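PrgZ (Enterococcus faecalis, PDB 4FAJ) binds peptide pheromone as a membrane-anchored extracellular receptor of the solute-binding protein 5 family, and probably serves peptide transport. Local coordinates at residues G237-T242 with W253-N258; K265-D270 with D556-R561. One frame throughout, in Å; residues are numbered along the deposited sequence.

Overall arrangement
Strand 239-243 runs out to a short loop and returns as strand 252-257, so contact 1 (237-242 with 253-258) closes a local beta hairpin at the edge of a four-stranded mixed sheet. The chain then loops round, through residues 265-270, before entering strand 271-276, which lies beside 252-257 in the same sheet. Contact 2 ties that loop to residues 556-561, close to the C terminus, and so closes a span of 285 residues. The two contacts follow one another without nesting or crossing, their centres 11 Å apart. They meet at Lys257, whose NZ lies 2.9 Å from Val267 O and whose backbone N lies 3.0 Å from Asp270 O.

Contact 1 (G237-T242 with W253-N258); sequences GAFNLT and WTISKN
An antiparallel strand pair, Phe239-Thr242 against Trp253-Lys257, forms this contact at the edge of a four-stranded mixed sheet. Asn240 and Ser256 are its hydrogen-bonded pair, with Asn240 N 2.6 Å from Ser256 O and Ser256 N 2.9 Å from Asn240 O. Thr242 N continues the pairing to Thr254 O. On the side of the sheet facing helix 81-90, Ile255 CD1 packs 3.8 Å from Phe239 CG, while Ile255 CG2 touches Leu241 CD1; Ser256 C and Lys257 N lie at the edge of the Phe239 ring. The connection makes this a beta hairpin, with strand 271-276 next to its second strand. The opposite side is polar: Thr242 OG1, held between its backbone N and carbonyl carbon (chi1 50°), shares a 2.9 Å hydrogen bond with Ser256 OG. At the open end, Asn258 grips two carbonyls of the facing chain, its backbone N donating to Ala238 O (3.0 Å, nearly straight at 171°) and its ND2 to Gly237 O at 2.9 Å, within the carbonyl plane. The amides of Asn240 and Asn258 are turned 39° apart, bridged by a water between Asn240 ND2 and Asn258 OD1; a second water links Asn240 ND2 to Lys257 O.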
# COMPACT_ATOMS: atom_id res chain seq x y z
N GLY A 237 -14.15 2.32 -15.01
CA GLY A 237 -12.84 1.96 -15.54
C GLY A 237 -12.85 1.08 -16.77
O GLY A 237 -13.88 0.89 -17.40
N ALA A 238 -11.67 0.57 -17.10
CA ALA A 238 -11.48 -0.26 -18.29
C ALA A 238 -12.32 -1.53 -18.25
O ALA A 238 -12.76 -2.03 -19.29
CB ALA A 238 -10.00 -0.62 -18.42
N PHE A 239 -12.54 -2.04 -17.04
CA PHE A 239 -13.33 -3.24 -16.82
C PHE A 239 -14.44 -2.99 -15.82
O PHE A 239 -14.36 -2.05 -15.04
CB PHE A 239 -12.41 -4.37 -16.34
CG PHE A 239 -11.27 -4.63 -17.25
CD1 PHE A 239 -11.41 -5.51 -18.32
CD2 PHE A 239 -10.05 -3.99 -17.06
CE1 PHE A 239 -10.35 -5.74 -19.19
CE2 PHE A 239 -9.00 -4.22 -17.92
CZ PHE A 239 -9.15 -5.10 -18.99
N ASN A 240 -15.48 -3.81 -15.88
CA ASN A 240 -16.55 -3.83 -14.88
C ASN A 240 -16.32 -5.02 -13.96
O ASN A 240 -15.78 -6.03 -14.38
CB ASN A 240 -17.92 -4.02 -15.53
CG ASN A 240 -18.40 -2.81 -16.30
OD1 ASN A 240 -18.05 -1.68 -15.99
ND2 ASN A 240 -19.25 -3.05 -17.30
N LEU A 241 -16.73 -4.91 -12.71
CA LEU A 241 -16.66 -6.07 -11.80
C LEU A 241 -17.93 -6.88 -12.02
O LEU A 241 -19.02 -6.41 -11.68
CB LEU A 241 -16.53 -5.64 -10.35
CG LEU A 241 -16.48 -6.77 -9.30
CD1 LEU A 241 -15.23 -7.61 -9.46
CD2 LEU A 241 -16.56 -6.20 -7.89
N THR A 242 -17.80 -8.06 -12.62
CA THR A 242 -18.97 -8.86 -13.02
C THR A 242 -19.24 -10.08 -12.12
O THR A 242 -20.34 -10.62 -12.15
CB THR A 242 -18.89 -9.29 -14.51
OG1 THR A 242 -17.61 -9.89 -14.78
CG2 THR A 242 -19.07 -8.08 -15.44
N TRP A 253 -12.69 -13.91 -8.31
CA TRP A 253 -13.54 -12.89 -8.92
C TRP A 253 -13.21 -12.71 -10.39
O TRP A 253 -12.15 -13.15 -10.88
CB TRP A 253 -13.48 -11.57 -8.14
CG TRP A 253 -12.13 -10.99 -7.97
CD1 TRP A 253 -11.52 -10.06 -8.76
CD2 TRP A 253 -11.20 -11.29 -6.92
NE1 TRP A 253 -10.28 -9.77 -8.28
CE2 TRP A 253 -10.05 -10.51 -7.15
CE3 TRP A 253 -11.23 -12.14 -5.81
CZ2 TRP A 253 -8.94 -10.56 -6.31
CZ3 TRP A 253 -10.12 -12.20 -4.99
CH2 TRP A 253 -9.00 -11.40 -5.23
N THR A 254 -14.13 -12.08 -11.11
CA THR A 254 -13.98 -11.84 -12.55
C THR A 254 -14.33 -10.39 -12.89
O THR A 254 -15.29 -9.82 -12.37
CB THR A 254 -14.92 -12.78 -13.38
OG1 THR A 254 -14.57 -14.15 -13.15
CG2 THR A 254 -14.81 -12.45 -14.88
N ILE A 255 -13.52 -9.79 -13.77
CA ILE A 255 -13.83 -8.47 -14.34
C ILE A 255 -13.96 -8.63 -15.84
O ILE A 255 -13.33 -9.50 -16.44
CB ILE A 255 -12.76 -7.39 -13.97
CG1 ILE A 255 -11.42 -7.66 -14.68
CG2 ILE A 255 -12.57 -7.34 -12.44
CD1 ILE A 255 -10.24 -6.73 -14.27
N SER A 256 -14.79 -7.78 -16.45
CA SER A 256 -15.11 -7.90 -17.87
C SER A 256 -15.04 -6.52 -18.53
O SER A 256 -15.31 -5.51 -17.89
CB SER A 256 -16.51 -8.48 -18.04
OG SER A 256 -16.60 -9.77 -17.45
N LYS A 257 -14.70 -6.49 -19.81
CA LYS A 257 -14.55 -5.22 -20.51
C LYS A 257 -15.79 -4.32 -20.35
O LYS A 257 -16.91 -4.75 -20.57
CB LYS A 257 -14.26 -5.42 -22.00
CG LYS A 257 -14.08 -4.10 -22.74
CD LYS A 257 -13.64 -4.30 -24.19
CE LYS A 257 -13.88 -3.04 -25.01
NZ LYS A 257 -13.04 -2.99 -26.24
N ASN A 258 -15.54 -3.07 -19.96
CA ASN A 258 -16.57 -2.04 -19.81
C ASN A 258 -16.73 -1.28 -21.13
O ASN A 258 -15.93 -0.42 -21.47
CB ASN A 258 -16.15 -1.06 -18.71
CG ASN A 258 -17.12 0.11 -18.55
OD1 ASN A 258 -18.20 0.15 -19.16
ND2 ASN A 258 -16.74 1.06 -17.71
O HOH W 1 -13.14 -0.96 -21.90
O HOH W 2 -20.82 -0.54 -18.64
O HOH W 3 -18.77 -5.52 -18.58

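Contact 2 (K265-D270 with D556-R561); sequences KDVSMD and DYKKMR. With ZN (zinc ion), chain E.
One carboxylate oxygen, Asp266 OD2, serves both a zinc ion, at 2.0 Å, and the ammonium group of Lys559. Lys559 NZ stands 2.6 Å from Asp266 OD2 and forms a salt bridge, coming from above the carboxylate plane (54° out of it). The two side chains lie alongside each other and point the same way; the lysine is extended as far as CE and then bends at its last torsion (chi4 -102°), which brings NZ over the carboxylate. The positive charge beside a metal-bound oxygen would probably help to keep Asp266 ionised. Lys558 runs out extended to hydrogen-bond Asp263, the second protein ligand of this zinc, and its backbone carbonyl receives a CA-H...O contact from Val267. Farther along, Met269 bends at chi2 and chi3 and crosses Met560 obliquely, with Met269 CG 3.8 Å from Met560 CG; Ala62 touches both methionines. Two waters bridge the polar groups: one accepts from Met269 N and donates to Lys558 O and to Met560 O, at 2.6 Å from the latter, while another joins Asp266 O and Ser268 OG and donates weakly to Lys559 O. Residues Tyr557-Met560 form a type I beta turn, overlapped at its start by an Asx turn in which Asp556 OD1 accepts from Lys558 N at 3.0 Å. The arrangement is that of a surface zinc site with two aspartate ligands, Asp263 and Asp266, flanked by lysines of a beta turn.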
# COMPACT_ATOMS: atom_id res chain seq x y z
N LYS A 265 -11.70 1.56 -26.80
CA LYS A 265 -10.99 1.17 -28.03
C LYS A 265 -9.58 0.59 -27.78
O LYS A 265 -9.08 -0.18 -28.59
CB LYS A 265 -10.92 2.35 -29.01
CG LYS A 265 -9.83 3.38 -28.69
CD LYS A 265 -9.79 4.50 -29.74
CE LYS A 265 -8.76 5.56 -29.37
NZ LYS A 265 -9.08 6.22 -28.07
N ASP A 266 -8.95 0.97 -26.67
CA ASP A 266 -7.62 0.45 -26.30
C ASP A 266 -7.64 -0.89 -25.54
O ASP A 266 -6.58 -1.48 -25.30
CB ASP A 266 -6.90 1.47 -25.41
CG ASP A 266 -6.27 2.60 -26.19
OD1 ASP A 266 -6.47 2.70 -27.42
OD2 ASP A 266 -5.57 3.41 -25.55
N VAL A 267 -8.82 -1.36 -25.15
CA VAL A 267 -8.95 -2.54 -24.31
C VAL A 267 -9.25 -3.78 -25.15
O VAL A 267 -10.26 -3.83 -25.85
CB VAL A 267 -10.06 -2.31 -23.25
CG1 VAL A 267 -10.14 -3.49 -22.28
CG2 VAL A 267 -9.78 -1.04 -22.48
N SER A 268 -8.37 -4.79 -25.07
CA SER A 268 -8.56 -6.04 -25.83
C SER A 268 -9.18 -7.17 -25.03
O SER A 268 -9.85 -8.01 -25.60
CB SER A 268 -7.23 -6.55 -26.38
OG SER A 268 -6.59 -5.56 -27.17
N MET A 269 -8.94 -7.22 -23.72
CA MET A 269 -9.40 -8.36 -22.94
C MET A 269 -10.92 -8.35 -22.78
O MET A 269 -11.50 -7.32 -22.46
CB MET A 269 -8.73 -8.38 -21.56
CG MET A 269 -7.21 -8.56 -21.61
SD MET A 269 -6.68 -10.15 -22.27
CE MET A 269 -7.15 -11.28 -20.97
N ASP A 270 -11.53 -9.50 -23.01
CA ASP A 270 -12.97 -9.69 -22.79
C ASP A 270 -13.25 -9.87 -21.31
O ASP A 270 -14.20 -9.32 -20.77
CB ASP A 270 -13.46 -10.93 -23.52
CG ASP A 270 -13.36 -10.81 -25.05
OD1 ASP A 270 -13.31 -9.69 -25.59
OD2 ASP A 270 -13.33 -11.87 -25.70
N ASP A 556 -1.71 -2.77 -14.01
CA ASP A 556 -2.68 -2.14 -14.89
C ASP A 556 -2.87 -3.05 -16.11
O ASP A 556 -1.96 -3.22 -16.93
CB ASP A 556 -2.21 -0.75 -15.32
CG ASP A 556 -3.26 0.01 -16.13
OD1 ASP A 556 -4.33 -0.56 -16.42
OD2 ASP A 556 -3.01 1.19 -16.45
N TYR A 557 -4.06 -3.63 -16.20
CA TYR A 557 -4.39 -4.58 -17.26
C TYR A 557 -5.10 -3.93 -18.46
O TYR A 557 -5.53 -4.63 -19.38
CB TYR A 557 -5.28 -5.67 -16.68
CG TYR A 557 -4.69 -6.36 -15.47
CD1 TYR A 557 -3.52 -7.08 -15.57
CD2 TYR A 557 -5.34 -6.31 -14.24
CE1 TYR A 557 -2.98 -7.74 -14.46
CE2 TYR A 557 -4.81 -6.95 -13.14
CZ TYR A 557 -3.64 -7.68 -13.25
OH TYR A 557 -3.12 -8.32 -12.15
N LYS A 558 -5.23 -2.61 -18.45
CA LYS A 558 -6.02 -1.89 -19.45
C LYS A 558 -5.70 -2.34 -20.89
O LYS A 558 -6.60 -2.60 -21.67
CB LYS A 558 -5.81 -0.38 -19.33
CG LYS A 558 -6.46 0.44 -20.46
CD LYS A 558 -6.36 1.95 -20.18
CE LYS A 558 -6.73 2.75 -21.41
NZ LYS A 558 -6.51 4.21 -21.20
N LYS A 559 -4.42 -2.39 -21.23
CA LYS A 559 -3.99 -2.67 -22.59
C LYS A 559 -3.49 -4.11 -22.76
O LYS A 559 -2.91 -4.45 -23.79
CB LYS A 559 -2.92 -1.66 -23.03
CG LYS A 559 -3.43 -0.23 -23.17
CD LYS A 559 -2.34 0.69 -23.75
CE LYS A 559 -2.63 2.18 -23.53
NZ LYS A 559 -3.17 2.87 -24.75
N MET A 560 -3.76 -4.95 -21.76
CA MET A 560 -3.39 -6.36 -21.80
C MET A 560 -3.98 -7.05 -23.03
O MET A 560 -5.11 -6.74 -23.43
CB MET A 560 -3.91 -7.06 -20.53
CG MET A 560 -3.65 -8.55 -20.42
SD MET A 560 -4.27 -9.18 -18.85
CE MET A 560 -3.82 -10.91 -18.99
N ARG A 561 -3.23 -7.97 -23.62
CA ARG A 561 -3.75 -8.83 -24.70
C ARG A 561 -3.07 -10.20 -24.71
O ARG A 561 -2.00 -10.38 -24.14
CB ARG A 561 -3.59 -8.15 -26.06
CG ARG A 561 -2.16 -8.05 -26.55
CD ARG A 561 -2.08 -7.31 -27.88
NE ARG A 561 -0.79 -7.55 -28.53
CZ ARG A 561 0.32 -6.84 -28.33
NH1 ARG A 561 0.33 -5.82 -27.50
NH2 ARG A 561 1.44 -7.16 -28.98
ZN ZN E . -5.93 5.28 -25.10
O HOH W 4 -5.28 -3.58 -26.01
O HOH W 5 -6.98 -5.19 -22.57